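Local coordinates for Glyco_hydro_cc domain-containing protein (Trichoderma gamsii, PDB 6UBD) that probably binds beta-1,3-glucan oligosaccharides, as a member of subgroup VII of glycoside hydrolase family GH128, at residues K150-K156 with Y188-Y193; I174-D178 with V205-F211; I220-I224 with S250-P254. One frame throughout, in Å; residues are numbered along the deposited sequence.

How the contacts relate
Running from the N terminus, the chain first enters contact 1 at 150-156, then passes through strand 170-176 into contact 2 at 174-178 before helix 179-193 brings it back to 188-193, where contact 1 closes. Contact 2 closes later, at 205-211, so contacts 1 and 2 cross; their centres are 18 Å apart and their segments do not touch. Contact 3 opens and closes afterwards, with helix 217-233 meeting the loop that follows strand 237-243. Contacts 2 and 3 touch where Trp-223 packs on the backbone of 176-178. Together they tie helix to helix, strand end to strand end, and helix to loop within the catalytic-core domain.

Contact 1. Residues K150-K156 with Y188-Y193; sequences KDESWLK and YYWNTY
Glu-152 OE2 is gripped by two phenols of helix 179-193: Tyr-188 OH and Tyr-193 OH each donate to it at 2.6 Å. They arrive from opposite faces of the carboxylate plane, both well out of it, and the oxygen lies in the plane of each ring, at its edge. The other oxygen, OE1, turns back on its own segment and uses its syn lone pair for Lys-156 N, 3.0 Å away, in the first turn of helix 154-159; Leu-155 N reaches it weakly. Glutamate suits the place because one carboxylate can serve the helix start and two hydroxyls together. Chi1 (69°) sets its CG against Tyr-189 OH, and the bend at chi2 (86°) then swings the carboxylate toward the two phenols. One face of Tyr-188 is covered by Lys-150 O, 3.5 Å above the ring plane and over its centre. Leu-155 supplies the apolar part of the contact, with CD2 over one face of Tyr-193, 4.2 Å from the ring centroid, and also near the edge of Tyr-189. Lys-156, on the exposed side, bends at chi3 to bring NZ weakly to Tyr-188 OH; a water 2.7 Å from Lys-156 NZ continues to Thr-192 OG1. The positive amine would probably help balance the charge of Glu-152. Tyr-189 and Tyr-193 extend inward to Thr-170 of strand 170-176. A carboxylate clasped by tyrosines and by a backbone N-H thus joins two helices in the outer layer of what is probably a (beta/alpha)8-type barrel, as expected for a GH128 protein.

Contact 2. Residues I174-D178 with V205-F211; sequences IFKSD and VFDQNNF
Lys-176 and Asp-207 form the salt bridge of this contact, NZ lying 2.9 Å from OD2 and meeting it on the syn side, 19° out of the carboxylate plane. The lysine leaves its strand pointing away from 205-211 and returns through a bend at chi2 (-70°), its CD and CE passing alongside the carboxylate. Without the amine, as with an alanine here, Asp-207 OD2 is likely to lose its charged mate and the carboxylate to turn more freely. Two further polar links join the segments: the backbone bond from Val-205 N to Lys-176 O, 3.2 Å, and a water lying between Ser-177 OG and Asp-207 OD1, to which it donates. Among the rings, Phe-211 directs its edge at the face of Phe-175 in an offset edge-to-face pair, with centroids 5.5 Å apart and planes at 78°. Phe-206 instead offers a face to Ser-177 CB, 4.0 Å from the ring centroid, a CH-pi contact that a small serine can make at close range. Apolar packing comes from Val-205, whose CG2 lies 4.0 Å from Phe-175 CB, while its CG1 lies over the Phe-211 face. The type I turn from Phe-206 to Asn-209, with Asp-207 in it, thus closes over the C-terminal ends of two neighbouring parallel strands, 170-176 and 197-206, which helix 179-193 connects as a beta-alpha-beta unit.

Contact 3. Residues I220-I224 with S250-P254; sequences INQWI and SVWPP
Val-251 meets the helix first, its CG1 touching Ile-220 CD1 at 3.5 Å, branch methyl against chain end. A beta-branched valine suits the spot, offering a compact apolar surface to the outstretched isoleucine. Trp-252 comes next and carries most of the contact. With CG anti to the backbone N (chi1 -176°), its indole extends toward the helix and places CZ3 and CH2 of its six-membered ring among three side chains. CZ3 is met by Ile-220 CG2 at 4.1 Å and, one turn on, by Ile-224, whose CG1 lies 3.9 Å from the same atom. Trp-223 completes the group: its CZ3 comes to 3.7 Å from Trp-252 CH2, with the six-membered rings nearly perpendicular at 88° and meeting obliquely. Ile-220, Trp-223 and Ile-224 recur at the three- and four-residue spacing that places side chains on one side of a helix, and a broad indole is large enough to reach all three. The polar N-H of Trp-252 is directed elsewhere: NE1 bonds to Thr-243 O, and its ring stacks with Tyr-242 of strand 237-243. Trp-223 also reaches Phe-202 and Cys-204 on strand 197-206. Since the side chains joining helix 217-233 to this loop meet through carbon alone, their hold probably rests on shape and exclusion of water, while the bond to Thr-243 satisfies the indole N-H and helps fix how the ring is turned.

Contact 1. Residues K150-K156 with Y188-Y193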
loop_
_atom_site.group_PDB
_atom_site.type_symbol
_atom_site.label_atom_id
_atom_site.label_comp_id
_atom_site.label_asym_id
_atom_site.label_seq_id
_atom_site.Cartn_x
_atom_site.Cartn_y
_atom_site.Cartn_z
ATOM N N LYS A 150 -10.156 -1.720 9.966
ATOM C CA LYS A 150 -11.096 -2.804 10.345
ATOM C C LYS A 150 -12.559 -2.314 10.514
ATOM O O LYS A 150 -13.436 -3.220 10.579
ATOM C CB LYS A 150 -10.650 -3.510 11.607
ATOM C CG LYS A 150 -10.775 -2.655 12.871
ATOM C CD LYS A 150 -10.307 -3.274 14.202
ATOM C CE LYS A 150 -10.686 -2.468 15.481
ATOM N NZ LYS A 150 -12.158 -2.071 15.640
ATOM N N ASP A 151 -12.797 -1.005 10.526
ATOM C CA ASP A 151 -14.174 -0.479 10.645
ATOM C C ASP A 151 -14.822 -0.234 9.269
ATOM O O ASP A 151 -15.918 0.395 9.248
ATOM C CB ASP A 151 -14.122 0.780 11.522
ATOM C CG ASP A 151 -13.576 0.589 12.927
ATOM O OD1 ASP A 151 -13.795 -0.508 13.474
ATOM O OD2 ASP A 151 -12.922 1.526 13.401
ATOM N N GLU A 152 -14.223 -0.632 8.159
ATOM C CA GLU A 152 -14.758 -0.341 6.835
ATOM C C GLU A 152 -16.161 -0.955 6.611
ATOM O O GLU A 152 -16.439 -2.056 7.035
ATOM C CB GLU A 152 -13.795 -0.851 5.760
ATOM C CG GLU A 152 -13.696 -2.356 5.664
ATOM C CD GLU A 152 -14.737 -3.071 4.784
ATOM O OE1 GLU A 152 -15.413 -2.384 3.934
ATOM O OE2 GLU A 152 -14.862 -4.309 4.948
ATOM N N SER A 153 -16.905 -0.190 5.794
ATOM C CA SER A 153 -18.124 -0.698 5.106
ATOM C C SER A 153 -18.014 -0.539 3.587
ATOM O O SER A 153 -18.835 -1.185 2.883
ATOM C CB SER A 153 -19.365 -0.103 5.676
ATOM O OG SER A 153 -19.372 1.316 5.448
ATOM N N TRP A 154 -17.170 0.294 3.021
ATOM C CA TRP A 154 -17.154 0.532 1.553
ATOM C C TRP A 154 -16.756 -0.754 0.808
ATOM O O TRP A 154 -17.391 -1.053 -0.227
ATOM C CB TRP A 154 -16.193 1.755 1.304
ATOM C CG TRP A 154 -16.158 2.308 -0.092
ATOM C CD1 TRP A 154 -16.664 3.530 -0.448
ATOM C CD2 TRP A 154 -15.539 1.770 -1.285
ATOM N NE1 TRP A 154 -16.427 3.787 -1.781
ATOM C CE2 TRP A 154 -15.749 2.730 -2.304
ATOM C CE3 TRP A 154 -14.816 0.611 -1.630
ATOM C CZ2 TRP A 154 -15.341 2.533 -3.625
ATOM C CZ3 TRP A 154 -14.398 0.401 -2.929
ATOM C CH2 TRP A 154 -14.651 1.376 -3.914
ATOM N N LEU A 155 -15.645 -1.409 1.223
ATOM C CA LEU A 155 -15.149 -2.573 0.479
ATOM C C LEU A 155 -16.182 -3.705 0.631
ATOM O O LEU A 155 -16.326 -4.491 -0.309
ATOM C CB LEU A 155 -13.764 -2.967 1.007
ATOM C CG LEU A 155 -13.029 -3.982 0.115
ATOM C CD1 LEU A 155 -12.733 -3.407 -1.279
ATOM C CD2 LEU A 155 -11.743 -4.432 0.758
ATOM N N LYS A 156 -16.873 -3.782 1.724
ATOM C CA LYS A 156 -17.874 -4.870 1.901
ATOM C C LYS A 156 -18.996 -4.739 0.869
ATOM O O LYS A 156 -19.408 -5.770 0.268
ATOM C CB LYS A 156 -18.388 -4.846 3.356
ATOM C CG LYS A 156 -19.318 -5.998 3.646
ATOM C CD LYS A 156 -19.593 -6.172 5.081
ATOM C CE LYS A 156 -18.342 -6.662 5.761
ATOM N NZ LYS A 156 -18.538 -6.810 7.224
ATOM N N TYR A 188 -9.409 -9.029 10.697
ATOM C CA TYR A 188 -10.640 -8.561 10.032
ATOM C C TYR A 188 -10.576 -8.835 8.517
ATOM O O TYR A 188 -11.536 -9.393 7.941
ATOM C CB TYR A 188 -10.899 -7.071 10.276
ATOM C CG TYR A 188 -12.105 -6.565 9.525
ATOM C CD1 TYR A 188 -13.421 -6.814 9.942
ATOM C CD2 TYR A 188 -11.949 -5.947 8.279
ATOM C CE1 TYR A 188 -14.511 -6.445 9.181
ATOM C CE2 TYR A 188 -13.053 -5.612 7.514
ATOM C CZ TYR A 188 -14.341 -5.788 7.999
ATOM O OH TYR A 188 -15.443 -5.506 7.228
ATOM N N TYR A 189 -9.471 -8.465 7.856
ATOM C CA TYR A 189 -9.420 -8.537 6.390
ATOM C C TYR A 189 -9.217 -9.987 5.936
ATOM O O TYR A 189 -9.800 -10.348 4.876
ATOM C CB TYR A 189 -8.412 -7.542 5.791
ATOM C CG TYR A 189 -8.920 -6.121 5.713
ATOM C CD1 TYR A 189 -9.804 -5.765 4.700
ATOM C CD2 TYR A 189 -8.583 -5.171 6.690
ATOM C CE1 TYR A 189 -10.303 -4.472 4.639
ATOM C CE2 TYR A 189 -9.087 -3.888 6.661
ATOM C CZ TYR A 189 -9.964 -3.541 5.608
ATOM O OH TYR A 189 -10.428 -2.256 5.487
ATOM N N TRP A 190 -8.526 -10.862 6.655
ATOM C CA TRP A 190 -8.487 -12.311 6.323
ATOM C C TRP A 190 -9.869 -12.945 6.547
ATOM O O TRP A 190 -10.390 -13.651 5.678
ATOM C CB TRP A 190 -7.375 -13.071 7.112
ATOM C CG TRP A 190 -7.508 -14.546 6.855
ATOM C CD1 TRP A 190 -8.075 -15.514 7.663
ATOM C CD2 TRP A 190 -7.310 -15.209 5.597
ATOM N NE1 TRP A 190 -8.149 -16.729 7.029
ATOM C CE2 TRP A 190 -7.691 -16.567 5.746
ATOM C CE3 TRP A 190 -6.766 -14.787 4.396
ATOM C CZ2 TRP A 190 -7.605 -17.476 4.697
ATOM C CZ3 TRP A 190 -6.635 -15.690 3.358
ATOM C CH2 TRP A 190 -7.086 -17.006 3.515
ATOM N N ASN A 191 -10.444 -12.736 7.695
ATOM C CA ASN A 191 -11.725 -13.398 8.007
ATOM C C ASN A 191 -12.843 -12.978 7.036
ATOM O O ASN A 191 -13.665 -13.838 6.605
ATOM C CB ASN A 191 -12.173 -13.149 9.448
ATOM C CG ASN A 191 -11.366 -13.846 10.508
ATOM O OD1 ASN A 191 -11.346 -13.374 11.639
ATOM N ND2 ASN A 191 -10.778 -14.973 10.165
ATOM N N THR A 192 -12.855 -11.680 6.674
ATOM C CA THR A 192 -13.942 -11.113 5.838
ATOM C C THR A 192 -13.764 -11.471 4.332
ATOM O O THR A 192 -14.745 -11.835 3.670
ATOM C CB THR A 192 -14.049 -9.603 6.062
ATOM O OG1 THR A 192 -14.274 -9.330 7.462
ATOM C CG2 THR A 192 -15.214 -9.058 5.254
ATOM N N TYR A 193 -12.522 -11.391 3.797
ATOM C CA TYR A 193 -12.290 -11.525 2.332
ATOM C C TYR A 193 -11.568 -12.808 1.949
ATOM O O TYR A 193 -11.593 -13.178 0.768
ATOM C CB TYR A 193 -11.710 -10.236 1.754
ATOM C CG TYR A 193 -12.576 -9.026 2.019
ATOM C CD1 TYR A 193 -13.715 -8.774 1.239
ATOM C CD2 TYR A 193 -12.279 -8.117 3.038
ATOM C CE1 TYR A 193 -14.557 -7.716 1.531
ATOM C CE2 TYR A 193 -13.115 -7.044 3.326
ATOM C CZ TYR A 193 -14.260 -6.843 2.560
ATOM O OH TYR A 193 -15.114 -5.826 2.811
HETATM O O HOH W 1 -16.972 -8.760 8.262
#

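Contact 2. Residues I174-D178 with V205-F211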
loop_
_atom_site.group_PDB
_atom_site.type_symbol
_atom_site.label_atom_id
_atom_site.label_comp_id
_atom_site.label_asym_id
_atom_site.label_seq_id
_atom_site.Cartn_x
_atom_site.Cartn_y
_atom_site.Cartn_z
ATOM N N ILE A 174 -2.526 0.161 7.528
ATOM C CA ILE A 174 -2.475 -0.034 9.017
ATOM C C ILE A 174 -1.852 1.205 9.695
ATOM O O ILE A 174 -0.638 1.480 9.503
ATOM C CB ILE A 174 -1.714 -1.327 9.313
ATOM C CG1 ILE A 174 -2.417 -2.559 8.736
ATOM C CG2 ILE A 174 -1.586 -1.453 10.856
ATOM C CD1 ILE A 174 -1.800 -3.916 9.050
ATOM N N PHE A 175 -2.701 1.947 10.356
ATOM C CA PHE A 175 -2.330 3.167 11.119
ATOM C C PHE A 175 -2.822 2.890 12.526
ATOM O O PHE A 175 -3.975 3.117 12.866
ATOM C CB PHE A 175 -2.924 4.424 10.505
ATOM C CG PHE A 175 -2.503 4.667 9.082
ATOM C CD1 PHE A 175 -1.170 4.860 8.760
ATOM C CD2 PHE A 175 -3.453 4.783 8.084
ATOM C CE1 PHE A 175 -0.797 5.120 7.469
ATOM C CE2 PHE A 175 -3.069 4.999 6.763
ATOM C CZ PHE A 175 -1.719 5.140 6.443
ATOM N N LYS A 176 -1.908 2.384 13.396
ATOM C CA LYS A 176 -2.222 1.893 14.767
ATOM C C LYS A 176 -1.004 2.154 15.671
ATOM O O LYS A 176 0.109 2.373 15.151
ATOM C CB LYS A 176 -2.539 0.386 14.787
ATOM C CG LYS A 176 -3.770 -0.043 13.977
ATOM C CD LYS A 176 -5.095 0.441 14.636
ATOM C CE LYS A 176 -6.340 0.082 13.852
ATOM N NZ LYS A 176 -7.546 0.593 14.532
ATOM N N SER A 177 -1.216 2.145 16.978
ATOM C CA SER A 177 -0.166 2.546 17.954
ATOM C C SER A 177 0.427 1.323 18.618
ATOM O O SER A 177 1.381 1.534 19.400
ATOM C CB SER A 177 -0.655 3.547 18.935
ATOM O OG SER A 177 -1.714 3.008 19.681
ATOM N N ASP A 178 -0.061 0.102 18.417
ATOM C CA ASP A 178 0.419 -1.106 19.116
ATOM C C ASP A 178 0.153 -2.326 18.230
ATOM O O ASP A 178 -0.569 -2.268 17.204
ATOM C CB ASP A 178 -0.167 -1.232 20.522
ATOM C CG ASP A 178 -1.676 -1.403 20.606
ATOM O OD1 ASP A 178 -2.335 -1.703 19.600
ATOM O OD2 ASP A 178 -2.146 -1.255 21.744
ATOM N N VAL A 205 0.487 5.438 14.487
ATOM C CA VAL A 205 -0.504 6.534 14.693
ATOM C C VAL A 205 -1.449 6.109 15.813
ATOM O O VAL A 205 -1.912 4.969 15.880
ATOM C CB VAL A 205 -1.306 6.846 13.421
ATOM C CG1 VAL A 205 -2.257 8.027 13.657
ATOM C CG2 VAL A 205 -0.436 7.063 12.206
ATOM N N PHE A 206 -1.701 7.068 16.704
ATOM C CA PHE A 206 -2.819 7.015 17.699
ATOM C C PHE A 206 -4.104 7.345 16.931
ATOM O O PHE A 206 -4.592 8.511 16.930
ATOM C CB PHE A 206 -2.509 7.947 18.880
ATOM C CG PHE A 206 -1.359 7.539 19.738
ATOM C CD1 PHE A 206 -1.461 6.559 20.726
ATOM C CD2 PHE A 206 -0.091 8.079 19.500
ATOM C CE1 PHE A 206 -0.352 6.230 21.505
ATOM C CE2 PHE A 206 0.999 7.738 20.254
ATOM C CZ PHE A 206 0.873 6.784 21.231
ATOM N N ASP A 207 -4.603 6.377 16.180
ATOM C CA ASP A 207 -5.646 6.627 15.183
ATOM C C ASP A 207 -6.946 7.084 15.836
ATOM O O ASP A 207 -7.622 7.955 15.250
ATOM C CB ASP A 207 -5.905 5.405 14.331
ATOM C CG ASP A 207 -6.336 4.117 15.000
ATOM O OD1 ASP A 207 -5.715 3.742 16.003
ATOM O OD2 ASP A 207 -7.246 3.447 14.424
ATOM N N GLN A 208 -7.295 6.553 17.020
ATOM C CA GLN A 208 -8.550 6.903 17.727
ATOM C C GLN A 208 -8.497 8.297 18.366
ATOM O O GLN A 208 -9.581 8.765 18.735
ATOM C CB GLN A 208 -8.841 5.838 18.790
ATOM C CG GLN A 208 -8.507 4.449 18.298
ATOM C CD GLN A 208 -9.575 3.402 18.462
ATOM O OE1 GLN A 208 -9.899 3.004 19.587
ATOM N NE2 GLN A 208 -10.061 2.887 17.328
ATOM N N ASN A 209 -7.314 8.912 18.515
ATOM C CA ASN A 209 -7.152 10.253 19.154
ATOM C C ASN A 209 -6.878 11.350 18.104
ATOM O O ASN A 209 -5.727 11.903 18.044
ATOM C CB ASN A 209 -6.091 10.213 20.243
ATOM C CG ASN A 209 -6.507 9.330 21.403
ATOM O OD1 ASN A 209 -7.703 9.038 21.583
ATOM N ND2 ASN A 209 -5.559 8.885 22.169
ATOM N N ASN A 210 -7.879 11.610 17.277
ATOM C CA ASN A 210 -7.784 12.660 16.214
ATOM C C ASN A 210 -6.607 12.348 15.259
ATOM O O ASN A 210 -5.895 13.295 14.790
ATOM C CB ASN A 210 -7.633 14.051 16.874
ATOM C CG ASN A 210 -7.903 15.197 15.913
ATOM O OD1 ASN A 210 -8.803 15.118 15.072
ATOM N ND2 ASN A 210 -7.105 16.250 15.998
ATOM N N PHE A 211 -6.365 11.078 14.997
ATOM C CA PHE A 211 -5.297 10.651 14.043
ATOM C C PHE A 211 -3.980 11.322 14.442
ATOM O O PHE A 211 -3.363 12.017 13.573
ATOM C CB PHE A 211 -5.679 10.849 12.562
ATOM C CG PHE A 211 -4.883 9.964 11.617
ATOM C CD1 PHE A 211 -5.275 8.643 11.461
ATOM C CD2 PHE A 211 -3.812 10.436 10.857
ATOM C CE1 PHE A 211 -4.605 7.806 10.586
ATOM C CE2 PHE A 211 -3.141 9.601 9.980
ATOM C CZ PHE A 211 -3.555 8.295 9.864
HETATM O O HOH W 2 -4.076 2.564 17.894
#

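Contact 3. Residues I220-I224 with S250-P254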
loop_
_atom_site.group_PDB
_atom_site.type_symbol
_atom_site.label_atom_id
_atom_site.label_comp_id
_atom_site.label_asym_id
_atom_site.label_seq_id
_atom_site.Cartn_x
_atom_site.Cartn_y
_atom_site.Cartn_z
ATOM N N ILE A 220 8.634 4.349 18.549
ATOM C CA ILE A 220 8.532 4.132 17.070
ATOM C C ILE A 220 9.515 3.051 16.646
ATOM O O ILE A 220 9.211 2.127 15.866
ATOM C CB ILE A 220 8.731 5.466 16.319
ATOM C CG1 ILE A 220 7.495 6.364 16.453
ATOM C CG2 ILE A 220 9.060 5.194 14.852
ATOM C CD1 ILE A 220 7.776 7.784 16.115
ATOM N N ASN A 221 10.771 3.130 17.178
ATOM C CA ASN A 221 11.792 2.121 16.793
ATOM C C ASN A 221 11.338 0.699 17.185
ATOM O O ASN A 221 11.528 -0.254 16.405
ATOM C CB ASN A 221 13.154 2.445 17.440
ATOM C CG ASN A 221 13.831 3.707 16.899
ATOM O OD1 ASN A 221 13.393 4.257 15.876
ATOM N ND2 ASN A 221 14.902 4.135 17.608
ATOM N N GLN A 222 10.753 0.523 18.372
ATOM C CA GLN A 222 10.268 -0.786 18.814
ATOM C C GLN A 222 9.050 -1.220 17.950
ATOM O O GLN A 222 8.946 -2.419 17.653
ATOM C CB GLN A 222 9.882 -0.711 20.297
ATOM C CG GLN A 222 9.599 -2.085 20.863
ATOM C CD GLN A 222 10.828 -2.975 20.950
ATOM O OE1 GLN A 222 11.867 -2.618 21.550
ATOM N NE2 GLN A 222 10.778 -4.124 20.292
ATOM N N TRP A 223 8.149 -0.278 17.710
ATOM C CA TRP A 223 6.941 -0.576 16.846
ATOM C C TRP A 223 7.338 -1.087 15.438
ATOM O O TRP A 223 6.777 -2.101 14.942
ATOM C CB TRP A 223 6.101 0.701 16.828
ATOM C CG TRP A 223 4.736 0.532 16.188
ATOM C CD1 TRP A 223 3.547 0.408 16.866
ATOM C CD2 TRP A 223 4.409 0.621 14.782
ATOM N NE1 TRP A 223 2.490 0.366 15.964
ATOM C CE2 TRP A 223 3.003 0.535 14.706
ATOM C CE3 TRP A 223 5.148 0.842 13.618
ATOM C CZ2 TRP A 223 2.319 0.612 13.479
ATOM C CZ3 TRP A 223 4.473 0.875 12.403
ATOM C CH2 TRP A 223 3.081 0.764 12.338
ATOM N N ILE A 224 8.325 -0.432 14.835
ATOM C CA ILE A 224 8.853 -0.852 13.517
ATOM C C ILE A 224 9.427 -2.274 13.611
ATOM O O ILE A 224 9.185 -3.132 12.728
ATOM C CB ILE A 224 9.811 0.182 12.919
ATOM C CG1 ILE A 224 9.091 1.514 12.634
ATOM C CG2 ILE A 224 10.490 -0.426 11.715
ATOM C CD1 ILE A 224 10.020 2.688 12.369
ATOM N N SER A 250 6.703 14.809 12.349
ATOM C CA SER A 250 8.116 15.082 12.022
ATOM C C SER A 250 9.039 13.884 12.329
ATOM O O SER A 250 10.198 13.897 11.872
ATOM C CB SER A 250 8.590 16.315 12.732
ATOM O OG SER A 250 8.708 16.061 14.120
ATOM N N VAL A 251 8.553 12.882 13.081
ATOM C CA VAL A 251 9.409 11.770 13.566
ATOM C C VAL A 251 9.298 10.527 12.641
ATOM O O VAL A 251 10.367 9.924 12.334
ATOM C CB VAL A 251 9.066 11.461 15.038
ATOM C CG1 VAL A 251 10.051 10.449 15.596
ATOM C CG2 VAL A 251 9.104 12.740 15.888
ATOM N N TRP A 252 8.104 10.199 12.167
ATOM C CA TRP A 252 7.909 9.058 11.239
ATOM C C TRP A 252 8.678 9.204 9.924
ATOM O O TRP A 252 9.137 8.172 9.382
ATOM C CB TRP A 252 6.377 8.874 11.005
ATOM C CG TRP A 252 6.102 7.686 10.145
ATOM C CD1 TRP A 252 5.861 7.684 8.789
ATOM C CD2 TRP A 252 6.201 6.304 10.515
ATOM N NE1 TRP A 252 5.836 6.406 8.331
ATOM C CE2 TRP A 252 6.082 5.523 9.341
ATOM C CE3 TRP A 252 6.446 5.642 11.725
ATOM C CZ2 TRP A 252 6.141 4.134 9.373
ATOM C CZ3 TRP A 252 6.525 4.278 11.765
ATOM C CH2 TRP A 252 6.389 3.510 10.585
ATOM N N PRO A 253 8.839 10.404 9.332
ATOM C CA PRO A 253 9.483 10.461 8.001
ATOM C C PRO A 253 10.813 9.709 7.968
ATOM O O PRO A 253 11.636 9.887 8.881
ATOM C CB PRO A 253 9.704 11.964 7.729
ATOM C CG PRO A 253 8.546 12.562 8.423
ATOM C CD PRO A 253 8.345 11.752 9.708
ATOM N N PRO A 254 11.066 8.858 6.931
ATOM C CA PRO A 254 12.277 8.014 6.959
ATOM C C PRO A 254 13.553 8.761 6.526
ATOM O O PRO A 254 14.613 8.092 6.600
ATOM C CB PRO A 254 11.891 6.895 5.994
ATOM C CG PRO A 254 10.957 7.584 5.015
ATOM C CD PRO A 254 10.120 8.520 5.856
#